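Local coordinates for protein TetR-family transcriptional regulator (Streptomyces coelicolor, PDB 2G7L) that probably binds operator DNA as a dimer and represses transcription, as TetR-family regulators do, with release likely on binding of a small ligand to the C-terminal domain, at residues E38-R43 against A64-A69; G76-T81 against L125-R130; E91-V96 against E129-L134. All coordinates share one frame; numbering follows the deposited sequence.

Contact 1 of 3, residues E38-R43 against A64-A69; sequences EKVTMR and AELHAA
Val40 and Leu66 meet by single methyl branches, the two side chains crossing at a slant, with Val40 CG1 3.7 Å from Leu66 CD2. CG1 stands anti to the backbone N of Val40 (chi1 -176°), the branch that reaches helix 63-74. The same Leu66 CD2 also lies 3.8 Å from Val40 O and faces the selenium of Met42, a selenomethionine, with Met42 SE 4.2 Å away, so one methyl meets a methyl and the carbonyl of Val40 and the first residue of helix 42-48. Beside it, the His67 ring presents its edge to the turn: Val40 O lies near the ring plane, but at 4.1 Å from NE2 it makes no hydrogen bond. The ring is anchored from its other nitrogen, ND1, by Ser113 OG, which links this corner to helix 108-116. Val40 is the centre of an inverse gamma turn, and Thr41 follows as N-cap of helix 42-48, its OG1 accepting from Arg44 N. Ala28 of helix 21-35 packs on both Val40 and Leu66, completing a buried apolar cluster. This is the TetR-type DNA-binding domain, in which the turn leading into the first helix of the helix-turn-helix rests on helix 63-74, which leads toward the C-terminal domain.

Contact 2 of 3, residues G76-T81 against L125-R130; sequences GEVDLT and LRLVER
Leu80 lays its CD1 methyl over one face of the Arg126 guanidinium, 3.8 Å above the plane and off-centre, near its border. In this all-helical TetR-type fold the contact sets the linker between helix 63-74 and helix 89-106 against helix 122-136 of the C-terminal domain. Leu80 dominates it. With CG anti to its own carbonyl carbon (chi1 -58°), its two methyls divide the work: CD1 presses on the backbone, 3.2 Å from Arg126 O, and also touches Arg126 CB, while CD2 turns inward to Leu127 CD1 at 4.0 Å. The Leu80 and Leu127 side chains cross nearly at right angles. Val78 CG2 adds a looser touch on the same Leu127 methyl, which thus meets two residues of the linker; Tyr100 and Val96 of helix 89-106 also pack on Leu127. The bend at chi3 of Arg126 (-23°) folds its guanidinium back beside the linker, with Gly76 CA at the group's edge, and NH2 has a weak hydrogen bond to Asn123 OD1. On the next turn of the helix Arg130 runs past Leu80 in the opposite direction, its CG 4.1 Å from Leu80 CD2. Glu129 turns from the linker toward the second subunit, where its carboxylate accepts from the backbone N atoms of Ala193 and Ile194 of that subunit. The charged end of Arg130, whose polar partners are Gln92 and Glu133, passes the linker carbonyls obliquely without bonding to them: Thr81 O is 3.6 Å from Arg130 NH2, and Leu80 O lies 3.3 Å from Arg130 NE, where the angle is too poor for a hydrogen bond.

Contact 3 of 3, residues E91-V96 against E129-L134; sequences EQLRAV and ERVLEL
Leu134 fits against Gln92 and Leu93 at the tight end of an antiparallel helix pair, its CD1 methyl resting on the backbone 3.3 Å from Leu93 N. Helices 89-106 and 122-136 belong to the helical bundle of the TetR-type C-terminal domain; over these short segments their axes approach to 9.6 Å with 158° between their directions. On the buried side the side chains that meet are all aliphatic. Leu93 and Leu134 slide past each other in opposite senses, CG against CB, whereas Leu93 crosses Val131 at about a right angle and brings its CD2 to 3.7 Å from Val131 CG1. Val96 divides its two methyls between neighbours: CG2 meets Val131 CG2 at 3.8 Å and CG1 meets Leu134 CD1 at 3.9 Å, both on a slant. Leu152 and Val149 of helix 142-161 and Phe214 of helix 206-223 close over this layer from beyond the pair.

The partly exposed side is looser and polar. Gln92, extended beyond CG, crosses Leu134 at about a right angle, and Leu134 CD2 lies over one face of the Arg130 guanidinium, 3.6 Å above the plane but off-centre, toward its border. That group also has Glu133 at its edge, in a long, weak salt bridge between Arg130 NH1 and Glu133 OE1 at 3.2 Å, and Glu133 OE1 is shared with Arg137. Amide and guanidinium planes are turned 74° apart, and the one bond joining them is weak: Arg130 NH2 reaches Gln92 OE1 at 3.3 Å with an N-H...O angle of 129°.

How the contacts relate
From the N terminus, contact 1 closes first, turning the chain back through helices 42-48 and 53-56 so that 64-69 packs on 38-43 within the DNA-binding domain. Helix 63-74 then leads to the linker, where contact 2 opens and, 44 residues on, closes against helix 122-136. Contact 3 opens within that loop but ends on 129-134, overlapping and running past 125-130, so the two are not strictly nested; they share Glu129 and Arg130. These two adjoin, centres 9 Å apart, Leu127 and Leu80 both packing on Val96. Contact 1 lies apart, its centre about 23 Å from that of contact 2 and 29 Å from that of contact 3.

Contact 1 of 3, residues E38-R43 against A64-A69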
ATOM      1  N   GLU A  38      -7.323   7.505  17.032  1.00 69.34           N
ATOM      2  CA  GLU A  38      -8.675   6.946  16.946  1.00 69.52           C
ATOM      3  C   GLU A  38      -9.686   8.009  17.396  1.00 69.01           C
ATOM      4  O   GLU A  38     -10.790   8.100  16.848  1.00 68.19           O
ATOM      5  CB  GLU A  38      -8.772   5.639  17.768  1.00 70.46           C
ATOM      6  CG  GLU A  38      -8.143   5.665  19.210  1.00 73.78           C
ATOM      7  CD  GLU A  38      -6.598   5.457  19.259  1.00 79.35           C
ATOM      8  OE1 GLU A  38      -5.875   5.879  18.326  1.00 81.35           O
ATOM      9  OE2 GLU A  38      -6.082   4.883  20.249  1.00 79.96           O
ATOM     10  N   LYS A  39      -9.256   8.851  18.344  1.00 68.36           N
ATOM     11  CA  LYS A  39     -10.010  10.016  18.852  1.00 68.24           C
ATOM     12  C   LYS A  39     -10.070  11.267  17.921  1.00 67.74           C
ATOM     13  O   LYS A  39     -10.952  12.120  18.054  1.00 67.84           O
ATOM     14  CB  LYS A  39      -9.425  10.426  20.205  1.00 68.65           C
ATOM     15  CG  LYS A  39      -9.226   9.293  21.215  1.00 70.29           C
ATOM     16  CD  LYS A  39     -10.536   8.672  21.609  1.00 74.15           C
ATOM     17  CE  LYS A  39     -10.365   7.771  22.824  1.00 77.07           C
ATOM     18  NZ  LYS A  39     -11.530   6.855  22.871  1.00 77.67           N
ATOM     19  N   VAL A  40      -9.139  11.371  16.979  1.00 66.89           N
ATOM     20  CA  VAL A  40      -9.088  12.494  16.062  1.00 65.16           C
ATOM     21  C   VAL A  40     -10.144  12.340  14.947  1.00 66.03           C
ATOM     22  O   VAL A  40      -9.874  11.830  13.828  1.00 65.90           O
ATOM     23  CB  VAL A  40      -7.653  12.688  15.494  1.00 65.31           C
ATOM     24  CG1 VAL A  40      -7.580  13.944  14.605  1.00 61.57           C
ATOM     25  CG2 VAL A  40      -6.610  12.724  16.640  1.00 63.19           C
ATOM     26  N   THR A  41     -11.358  12.785  15.245  1.00 65.51           N
ATOM     27  CA  THR A  41     -12.417  12.760  14.253  1.00 66.00           C
ATOM     28  C   THR A  41     -12.787  14.198  13.989  1.00 65.53           C
ATOM     29  O   THR A  41     -12.381  15.071  14.743  1.00 64.62           O
ATOM     30  CB  THR A  41     -13.651  12.003  14.802  1.00 66.29           C
ATOM     31  OG1 THR A  41     -14.197  12.746  15.897  1.00 69.57           O
ATOM     32  CG2 THR A  41     -13.271  10.617  15.323  1.00 66.45           C
HETATM   33  N   MSE A  42     -13.563  14.450  12.938  1.00 66.15           N
HETATM   34  CA  MSE A  42     -13.980  15.807  12.616  1.00 67.07           C
HETATM   35  C   MSE A  42     -14.910  16.367  13.706  1.00 67.07           C
HETATM   36  O   MSE A  42     -14.829  17.547  14.054  1.00 66.02           O
HETATM   37  CB  MSE A  42     -14.642  15.875  11.221  1.00 67.59           C
HETATM   38  CG  MSE A  42     -13.631  15.720  10.041  1.00 72.17           C
HETATM   39 SE   MSE A  42     -12.373  17.243   9.919  0.80 78.35          SE
HETATM   40  CE  MSE A  42     -13.407  18.393   8.937  1.00 79.13           C
ATOM     41  N   ARG A  43     -15.783  15.500  14.232  1.00 67.17           N
ATOM     42  CA  ARG A  43     -16.722  15.837  15.314  1.00 67.35           C
ATOM     43  C   ARG A  43     -15.973  16.108  16.644  1.00 65.49           C
ATOM     44  O   ARG A  43     -16.199  17.117  17.244  1.00 65.24           O
ATOM     45  CB  ARG A  43     -17.794  14.744  15.449  1.00 68.49           C
ATOM     46  CG  ARG A  43     -18.763  14.902  16.651  1.00 73.63           C
ATOM     47  CD  ARG A  43     -18.905  13.554  17.467  1.00 81.33           C
ATOM     48  NE  ARG A  43     -17.705  12.700  17.345  1.00 85.51           N
ATOM     49  CZ  ARG A  43     -17.203  11.927  18.312  1.00 86.67           C
ATOM     50  NH1 ARG A  43     -17.783  11.890  19.515  1.00 87.57           N
ATOM     51  NH2 ARG A  43     -16.101  11.211  18.078  1.00 84.06           N
ATOM     52  N   ALA A  64      -9.339  11.358   5.888  1.00 58.34           N
ATOM     53  CA  ALA A  64      -8.043  11.071   5.248  1.00 56.01           C
ATOM     54  C   ALA A  64      -7.215  12.327   4.962  1.00 53.30           C
ATOM     55  O   ALA A  64      -6.019  12.293   5.182  1.00 52.42           O
ATOM     56  CB  ALA A  64      -8.207  10.168   3.979  1.00 56.20           C
ATOM     57  N   GLU A  65      -7.859  13.421   4.529  1.00 51.72           N
ATOM     58  CA  GLU A  65      -7.228  14.737   4.402  1.00 51.76           C
ATOM     59  C   GLU A  65      -6.715  15.232   5.743  1.00 51.99           C
ATOM     60  O   GLU A  65      -5.640  15.840   5.831  1.00 51.58           O
ATOM     61  CB  GLU A  65      -8.139  15.780   3.750  1.00 50.84           C
ATOM     62  CG  GLU A  65      -8.399  15.565   2.202  1.00 54.75           C
ATOM     63  CD  GLU A  65      -7.126  15.587   1.312  1.00 59.08           C
ATOM     64  OE1 GLU A  65      -6.082  16.138   1.754  1.00 62.56           O
ATOM     65  OE2 GLU A  65      -7.165  15.062   0.156  1.00 61.85           O
ATOM     66  N   LEU A  66      -7.466  14.916   6.791  1.00 51.72           N
ATOM     67  CA  LEU A  66      -7.108  15.291   8.171  1.00 51.82           C
ATOM     68  C   LEU A  66      -5.918  14.429   8.644  1.00 52.13           C
ATOM     69  O   LEU A  66      -4.955  14.954   9.239  1.00 49.84           O
ATOM     70  CB  LEU A  66      -8.319  15.094   9.116  1.00 51.13           C
ATOM     71  CG  LEU A  66      -8.094  15.254  10.634  1.00 52.02           C
ATOM     72  CD1 LEU A  66      -7.786  16.772  10.939  1.00 51.81           C
ATOM     73  CD2 LEU A  66      -9.326  14.739  11.474  1.00 51.60           C
ATOM     74  N   HIS A  67      -5.986  13.103   8.403  1.00 51.57           N
ATOM     75  CA  HIS A  67      -4.807  12.254   8.746  1.00 51.95           C
ATOM     76  C   HIS A  67      -3.604  12.685   7.933  1.00 49.05           C
ATOM     77  O   HIS A  67      -2.511  12.744   8.465  1.00 49.41           O
ATOM     78  CB  HIS A  67      -5.064  10.758   8.581  1.00 53.21           C
ATOM     79  CG  HIS A  67      -6.053  10.202   9.560  1.00 58.48           C
ATOM     80  ND1 HIS A  67      -6.531   8.912   9.480  1.00 62.89           N
ATOM     81  CD2 HIS A  67      -6.676  10.769  10.619  1.00 59.84           C
ATOM     82  CE1 HIS A  67      -7.401   8.705  10.456  1.00 62.95           C
ATOM     83  NE2 HIS A  67      -7.515   9.821  11.153  1.00 61.08           N
ATOM     84  N   ALA A  68      -3.818  13.017   6.662  1.00 47.59           N
ATOM     85  CA  ALA A  68      -2.716  13.470   5.781  1.00 47.31           C
ATOM     86  C   ALA A  68      -2.005  14.753   6.334  1.00 47.89           C
ATOM     87  O   ALA A  68      -0.755  14.816   6.373  1.00 49.64           O
ATOM     88  CB  ALA A  68      -3.193  13.698   4.390  1.00 45.80           C
ATOM     89  N   ALA A  69      -2.789  15.765   6.708  1.00 47.06           N
ATOM     90  CA  ALA A  69      -2.303  16.985   7.419  1.00 47.10           C
ATOM     91  C   ALA A  69      -1.541  16.646   8.696  1.00 46.58           C
ATOM     92  O   ALA A  69      -0.493  17.192   8.958  1.00 46.92           O
ATOM     93  CB  ALA A  69      -3.505  17.873   7.751  1.00 46.94           C
TER

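Contact 2 of 3, residues G76-T81 against L125-R130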
ATOM      1  N   GLY A  76       7.988  16.955   9.469  1.00 61.54           N
ATOM      2  CA  GLY A  76       8.954  18.017   9.707  1.00 63.82           C
ATOM      3  C   GLY A  76      10.145  17.480  10.493  1.00 65.61           C
ATOM      4  O   GLY A  76      11.222  18.104  10.520  1.00 66.24           O
ATOM      5  N   GLU A  77       9.968  16.329  11.132  1.00 67.55           N
ATOM      6  CA  GLU A  77      11.054  15.732  11.909  1.00 70.82           C
ATOM      7  C   GLU A  77      12.139  15.115  10.991  1.00 72.44           C
ATOM      8  O   GLU A  77      13.344  15.313  11.238  1.00 73.49           O
ATOM      9  CB  GLU A  77      10.528  14.740  12.969  1.00 70.68           C
ATOM     10  CG  GLU A  77      10.173  13.327  12.438  1.00 71.14           C
ATOM     11  CD  GLU A  77       9.359  12.469  13.439  1.00 71.67           C
ATOM     12  OE1 GLU A  77       8.083  12.600  13.467  1.00 69.87           O
ATOM     13  OE2 GLU A  77      10.004  11.634  14.154  1.00 67.55           O
ATOM     14  N   VAL A  78      11.721  14.410   9.931  1.00 73.63           N
ATOM     15  CA  VAL A  78      12.666  13.804   8.955  1.00 74.34           C
ATOM     16  C   VAL A  78      13.791  14.721   8.393  1.00 74.81           C
ATOM     17  O   VAL A  78      13.576  15.903   8.052  1.00 74.24           O
ATOM     18  CB  VAL A  78      11.965  12.854   7.846  1.00 74.38           C
ATOM     19  CG1 VAL A  78      10.461  13.019   7.775  1.00 73.78           C
ATOM     20  CG2 VAL A  78      12.606  12.991   6.445  1.00 73.43           C
ATOM     21  N   ASP A  79      14.990  14.122   8.339  1.00 75.92           N
ATOM     22  CA  ASP A  79      16.258  14.760   7.932  1.00 76.89           C
ATOM     23  C   ASP A  79      16.426  14.831   6.409  1.00 77.06           C
ATOM     24  O   ASP A  79      16.735  13.825   5.757  1.00 76.99           O
ATOM     25  CB  ASP A  79      17.469  14.013   8.537  1.00 77.25           C
ATOM     26  CG  ASP A  79      17.077  12.931   9.595  1.00 78.88           C
ATOM     27  OD1 ASP A  79      18.017  12.361  10.222  1.00 82.27           O
ATOM     28  OD2 ASP A  79      15.869  12.631   9.811  1.00 76.72           O
ATOM     29  N   LEU A  80      16.209  16.019   5.855  1.00 77.83           N
ATOM     30  CA  LEU A  80      16.387  16.291   4.433  1.00 78.95           C
ATOM     31  C   LEU A  80      17.745  16.982   4.162  1.00 81.57           C
ATOM     32  O   LEU A  80      17.944  17.688   3.154  1.00 81.50           O
ATOM     33  CB  LEU A  80      15.226  17.152   3.934  1.00 78.05           C
ATOM     34  CG  LEU A  80      13.811  16.584   4.111  1.00 75.07           C
ATOM     35  CD1 LEU A  80      12.896  17.417   3.308  1.00 71.40           C
ATOM     36  CD2 LEU A  80      13.717  15.139   3.669  1.00 71.24           C
ATOM     37  N   THR A  81      18.669  16.755   5.094  1.00 84.27           N
ATOM     38  CA  THR A  81      20.020  17.309   5.098  1.00 86.79           C
ATOM     39  C   THR A  81      21.032  16.181   4.887  1.00 88.34           C
ATOM     40  O   THR A  81      21.913  16.283   4.013  1.00 88.58           O
ATOM     41  CB  THR A  81      20.339  17.962   6.486  1.00 86.98           C
ATOM     42  OG1 THR A  81      19.990  17.052   7.556  1.00 87.31           O
ATOM     43  CG2 THR A  81      19.598  19.291   6.663  1.00 86.89           C
ATOM     44  N   LEU A 125       5.891  18.247   0.446  1.00 49.27           N
ATOM     45  CA  LEU A 125       6.518  18.885  -0.712  1.00 50.54           C
ATOM     46  C   LEU A 125       8.060  19.001  -0.579  1.00 50.31           C
ATOM     47  O   LEU A 125       8.767  18.892  -1.576  1.00 49.68           O
ATOM     48  CB  LEU A 125       5.879  20.271  -0.967  1.00 51.47           C
ATOM     49  CG  LEU A 125       4.790  20.278  -2.048  1.00 54.02           C
ATOM     50  CD1 LEU A 125       3.720  19.218  -1.748  1.00 57.28           C
ATOM     51  CD2 LEU A 125       4.188  21.675  -2.095  1.00 56.69           C
ATOM     52  N   ARG A 126       8.563  19.206   0.639  1.00 49.96           N
ATOM     53  CA  ARG A 126       9.999  19.199   0.883  1.00 52.56           C
ATOM     54  C   ARG A 126      10.652  17.815   0.815  1.00 50.93           C
ATOM     55  O   ARG A 126      11.779  17.671   0.304  1.00 47.83           O
ATOM     56  CB  ARG A 126      10.363  19.860   2.231  1.00 52.07           C
ATOM     57  CG  ARG A 126      10.394  21.439   2.142  1.00 57.06           C
ATOM     58  CD  ARG A 126      10.833  22.056   3.491  1.00 57.72           C
ATOM     59  NE  ARG A 126      10.579  21.150   4.618  1.00 68.40           N
ATOM     60  CZ  ARG A 126      11.516  20.582   5.389  1.00 72.50           C
ATOM     61  NH1 ARG A 126      12.814  20.834   5.165  1.00 73.17           N
ATOM     62  NH2 ARG A 126      11.144  19.750   6.388  1.00 71.71           N
ATOM     63  N   LEU A 127       9.987  16.824   1.419  1.00 50.77           N
ATOM     64  CA  LEU A 127      10.345  15.421   1.195  1.00 49.42           C
ATOM     65  C   LEU A 127      10.372  15.094  -0.263  1.00 48.22           C
ATOM     66  O   LEU A 127      11.361  14.580  -0.720  1.00 49.78           O
ATOM     67  CB  LEU A 127       9.389  14.467   1.901  1.00 50.76           C
ATOM     68  CG  LEU A 127       9.686  12.962   1.719  1.00 49.67           C
ATOM     69  CD1 LEU A 127      10.828  12.524   2.643  1.00 48.75           C
ATOM     70  CD2 LEU A 127       8.385  12.245   2.135  1.00 46.83           C
ATOM     71  N   VAL A 128       9.320  15.374  -1.012  1.00 47.78           N
ATOM     72  CA  VAL A 128       9.352  15.028  -2.421  1.00 48.41           C
ATOM     73  C   VAL A 128      10.450  15.732  -3.217  1.00 49.15           C
ATOM     74  O   VAL A 128      11.121  15.080  -4.017  1.00 48.55           O
ATOM     75  CB  VAL A 128       7.932  14.823  -3.200  1.00 49.53           C
ATOM     76  CG1 VAL A 128       6.674  14.747  -2.305  1.00 48.50           C
ATOM     77  CG2 VAL A 128       7.796  15.488  -4.617  1.00 47.04           C
ATOM     78  N   GLU A 129      10.658  17.039  -2.950  1.00 49.24           N
ATOM     79  CA  GLU A 129      11.688  17.835  -3.648  1.00 48.48           C
ATOM     80  C   GLU A 129      13.056  17.150  -3.461  1.00 46.89           C
ATOM     81  O   GLU A 129      13.790  16.970  -4.381  1.00 48.38           O
ATOM     82  CB  GLU A 129      11.693  19.289  -3.059  1.00 49.54           C
ATOM     83  CG  GLU A 129      12.904  20.101  -3.447  1.00 49.95           C
ATOM     84  CD  GLU A 129      12.799  20.550  -4.859  1.00 55.31           C
ATOM     85  OE1 GLU A 129      11.670  20.415  -5.391  1.00 53.23           O
ATOM     86  OE2 GLU A 129      13.842  21.015  -5.451  1.00 61.70           O
ATOM     87  N   ARG A 130      13.363  16.771  -2.243  1.00 46.46           N
ATOM     88  CA  ARG A 130      14.595  16.168  -1.888  1.00 47.39           C
ATOM     89  C   ARG A 130      14.786  14.744  -2.476  1.00 48.73           C
ATOM     90  O   ARG A 130      15.893  14.341  -2.815  1.00 50.04           O
ATOM     91  CB  ARG A 130      14.608  16.055  -0.368  1.00 46.71           C
ATOM     92  CG  ARG A 130      15.890  15.400   0.223  1.00 47.19           C
ATOM     93  CD  ARG A 130      17.176  16.241  -0.165  1.00 48.26           C
ATOM     94  NE  ARG A 130      18.351  15.711   0.533  1.00 52.67           N
ATOM     95  CZ  ARG A 130      19.613  15.890   0.127  1.00 53.02           C
ATOM     96  NH1 ARG A 130      19.882  16.573  -1.005  1.00 49.45           N
ATOM     97  NH2 ARG A 130      20.582  15.336   0.840  1.00 52.31           N
TER

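Contact 3 of 3, residues E91-V96 against E129-L134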
ATOM      1  N   GLU A  91      22.957   6.321  -1.413  1.00 59.00           N
ATOM      2  CA  GLU A  91      22.999   6.105   0.035  1.00 59.84           C
ATOM      3  C   GLU A  91      22.174   7.153   0.849  1.00 58.58           C
ATOM      4  O   GLU A  91      21.536   6.820   1.881  1.00 57.93           O
ATOM      5  CB  GLU A  91      24.459   6.130   0.483  1.00 60.54           C
ATOM      6  CG  GLU A  91      24.672   6.176   2.006  1.00 62.64           C
ATOM      7  CD  GLU A  91      26.051   6.756   2.382  1.00 65.58           C
ATOM      8  OE1 GLU A  91      26.501   7.732   1.713  1.00 70.14           O
ATOM      9  OE2 GLU A  91      26.676   6.225   3.353  1.00 70.37           O
ATOM     10  N   GLN A  92      22.227   8.408   0.408  1.00 57.62           N
ATOM     11  CA  GLN A  92      21.480   9.487   1.042  1.00 58.38           C
ATOM     12  C   GLN A  92      19.985   9.359   0.736  1.00 56.05           C
ATOM     13  O   GLN A  92      19.183   9.560   1.614  1.00 57.02           O
ATOM     14  CB  GLN A  92      21.947  10.828   0.502  1.00 59.19           C
ATOM     15  CG  GLN A  92      23.290  11.390   1.067  1.00 63.18           C
ATOM     16  CD  GLN A  92      23.720  12.626   0.293  1.00 62.59           C
ATOM     17  OE1 GLN A  92      23.516  13.769   0.741  1.00 69.39           O
ATOM     18  NE2 GLN A  92      24.273  12.410  -0.898  1.00 65.82           N
ATOM     19  N   LEU A  93      19.620   9.047  -0.512  1.00 54.64           N
ATOM     20  CA  LEU A  93      18.239   8.565  -0.853  1.00 53.27           C
ATOM     21  C   LEU A  93      17.754   7.487   0.112  1.00 52.63           C
ATOM     22  O   LEU A  93      16.692   7.581   0.716  1.00 52.81           O
ATOM     23  CB  LEU A  93      18.170   8.024  -2.292  1.00 51.73           C
ATOM     24  CG  LEU A  93      17.013   8.426  -3.230  1.00 50.73           C
ATOM     25  CD1 LEU A  93      16.755   7.315  -4.146  1.00 46.65           C
ATOM     26  CD2 LEU A  93      15.712   8.898  -2.593  1.00 43.52           C
ATOM     27  N   ARG A  94      18.544   6.445   0.276  1.00 50.97           N
ATOM     28  CA  ARG A  94      18.121   5.407   1.175  1.00 50.90           C
ATOM     29  C   ARG A  94      17.871   5.966   2.595  1.00 52.06           C
ATOM     30  O   ARG A  94      16.898   5.552   3.287  1.00 51.11           O
ATOM     31  CB  ARG A  94      19.155   4.277   1.218  1.00 49.79           C
ATOM     32  CG  ARG A  94      18.624   3.035   1.966  1.00 49.43           C
ATOM     33  CD  ARG A  94      19.707   2.002   2.355  1.00 51.55           C
ATOM     34  NE  ARG A  94      20.331   1.318   1.192  1.00 52.69           N
ATOM     35  CZ  ARG A  94      19.937   0.162   0.649  1.00 54.11           C
ATOM     36  NH1 ARG A  94      18.853  -0.476   1.093  1.00 53.17           N
ATOM     37  NH2 ARG A  94      20.619  -0.355  -0.369  1.00 53.52           N
ATOM     38  N   ALA A  95      18.772   6.851   3.066  1.00 52.03           N
ATOM     39  CA  ALA A  95      18.558   7.484   4.403  1.00 52.83           C
ATOM     40  C   ALA A  95      17.259   8.307   4.499  1.00 51.65           C
ATOM     41  O   ALA A  95      16.485   8.140   5.450  1.00 53.09           O
ATOM     42  CB  ALA A  95      19.798   8.309   4.867  1.00 53.51           C
ATOM     43  N   VAL A  96      16.948   9.152   3.531  1.00 51.34           N
ATOM     44  CA  VAL A  96      15.674   9.839   3.685  1.00 51.79           C
ATOM     45  C   VAL A  96      14.457   8.904   3.668  1.00 51.72           C
ATOM     46  O   VAL A  96      13.539   9.050   4.462  1.00 49.89           O
ATOM     47  CB  VAL A  96      15.532  11.213   2.911  1.00 53.38           C
ATOM     48  CG1 VAL A  96      16.849  11.651   2.285  1.00 53.46           C
ATOM     49  CG2 VAL A  96      14.335  11.300   1.984  1.00 53.35           C
ATOM     50  N   GLU A 129      10.658  17.039  -2.950  1.00 49.24           N
ATOM     51  CA  GLU A 129      11.688  17.835  -3.648  1.00 48.48           C
ATOM     52  C   GLU A 129      13.056  17.150  -3.461  1.00 46.89           C
ATOM     53  O   GLU A 129      13.790  16.970  -4.381  1.00 48.38           O
ATOM     54  CB  GLU A 129      11.693  19.289  -3.059  1.00 49.54           C
ATOM     55  CG  GLU A 129      12.904  20.101  -3.447  1.00 49.95           C
ATOM     56  CD  GLU A 129      12.799  20.550  -4.859  1.00 55.31           C
ATOM     57  OE1 GLU A 129      11.670  20.415  -5.391  1.00 53.23           O
ATOM     58  OE2 GLU A 129      13.842  21.015  -5.451  1.00 61.70           O
ATOM     59  N   ARG A 130      13.363  16.771  -2.243  1.00 46.46           N
ATOM     60  CA  ARG A 130      14.595  16.168  -1.888  1.00 47.39           C
ATOM     61  C   ARG A 130      14.786  14.744  -2.476  1.00 48.73           C
ATOM     62  O   ARG A 130      15.893  14.341  -2.815  1.00 50.04           O
ATOM     63  CB  ARG A 130      14.608  16.055  -0.368  1.00 46.71           C
ATOM     64  CG  ARG A 130      15.890  15.400   0.223  1.00 47.19           C
ATOM     65  CD  ARG A 130      17.176  16.241  -0.165  1.00 48.26           C
ATOM     66  NE  ARG A 130      18.351  15.711   0.533  1.00 52.67           N
ATOM     67  CZ  ARG A 130      19.613  15.890   0.127  1.00 53.02           C
ATOM     68  NH1 ARG A 130      19.882  16.573  -1.005  1.00 49.45           N
ATOM     69  NH2 ARG A 130      20.582  15.336   0.840  1.00 52.31           N
ATOM     70  N   VAL A 131      13.722  13.950  -2.529  1.00 47.08           N
ATOM     71  CA  VAL A 131      13.840  12.572  -3.011  1.00 47.07           C
ATOM     72  C   VAL A 131      14.101  12.703  -4.455  1.00 45.65           C
ATOM     73  O   VAL A 131      14.921  11.989  -4.995  1.00 46.46           O
ATOM     74  CB  VAL A 131      12.540  11.794  -2.766  1.00 46.07           C
ATOM     75  CG1 VAL A 131      12.540  10.485  -3.598  1.00 51.37           C
ATOM     76  CG2 VAL A 131      12.470  11.455  -1.361  1.00 48.48           C
ATOM     77  N   LEU A 132      13.430  13.672  -5.085  1.00 45.92           N
ATOM     78  CA  LEU A 132      13.573  13.874  -6.502  1.00 47.24           C
ATOM     79  C   LEU A 132      15.016  14.329  -6.883  1.00 49.60           C
ATOM     80  O   LEU A 132      15.608  13.856  -7.888  1.00 48.29           O
ATOM     81  CB  LEU A 132      12.602  14.948  -6.943  1.00 47.28           C
ATOM     82  CG  LEU A 132      11.170  14.680  -7.334  1.00 46.62           C
ATOM     83  CD1 LEU A 132      10.386  16.011  -7.489  1.00 47.92           C
ATOM     84  CD2 LEU A 132      11.127  13.973  -8.635  1.00 43.70           C
ATOM     85  N   GLU A 133      15.549  15.241  -6.065  1.00 49.15           N
ATOM     86  CA  GLU A 133      16.897  15.794  -6.230  1.00 52.40           C
ATOM     87  C   GLU A 133      17.942  14.684  -6.237  1.00 50.33           C
ATOM     88  O   GLU A 133      18.803  14.623  -7.101  1.00 51.26           O
ATOM     89  CB  GLU A 133      17.174  16.694  -5.007  1.00 50.57           C
ATOM     90  CG  GLU A 133      18.246  17.754  -5.182  1.00 56.91           C
ATOM     91  CD  GLU A 133      18.668  18.357  -3.823  1.00 58.73           C
ATOM     92  OE1 GLU A 133      19.901  18.486  -3.620  1.00 70.53           O
ATOM     93  OE2 GLU A 133      17.798  18.638  -2.935  1.00 60.58           O
ATOM     94  N   LEU A 134      17.893  13.871  -5.195  1.00 50.55           N
ATOM     95  CA  LEU A 134      18.794  12.741  -5.022  1.00 50.09           C
ATOM     96  C   LEU A 134      18.620  11.709  -6.150  1.00 50.20           C
ATOM     97  O   LEU A 134      19.579  11.297  -6.816  1.00 50.17           O
ATOM     98  CB  LEU A 134      18.528  12.100  -3.667  1.00 48.56           C
ATOM     99  CG  LEU A 134      18.981  12.903  -2.455  1.00 48.91           C
ATOM    100  CD1 LEU A 134      18.687  12.183  -1.156  1.00 47.30           C
ATOM    101  CD2 LEU A 134      20.517  13.168  -2.477  1.00 49.06           C
TER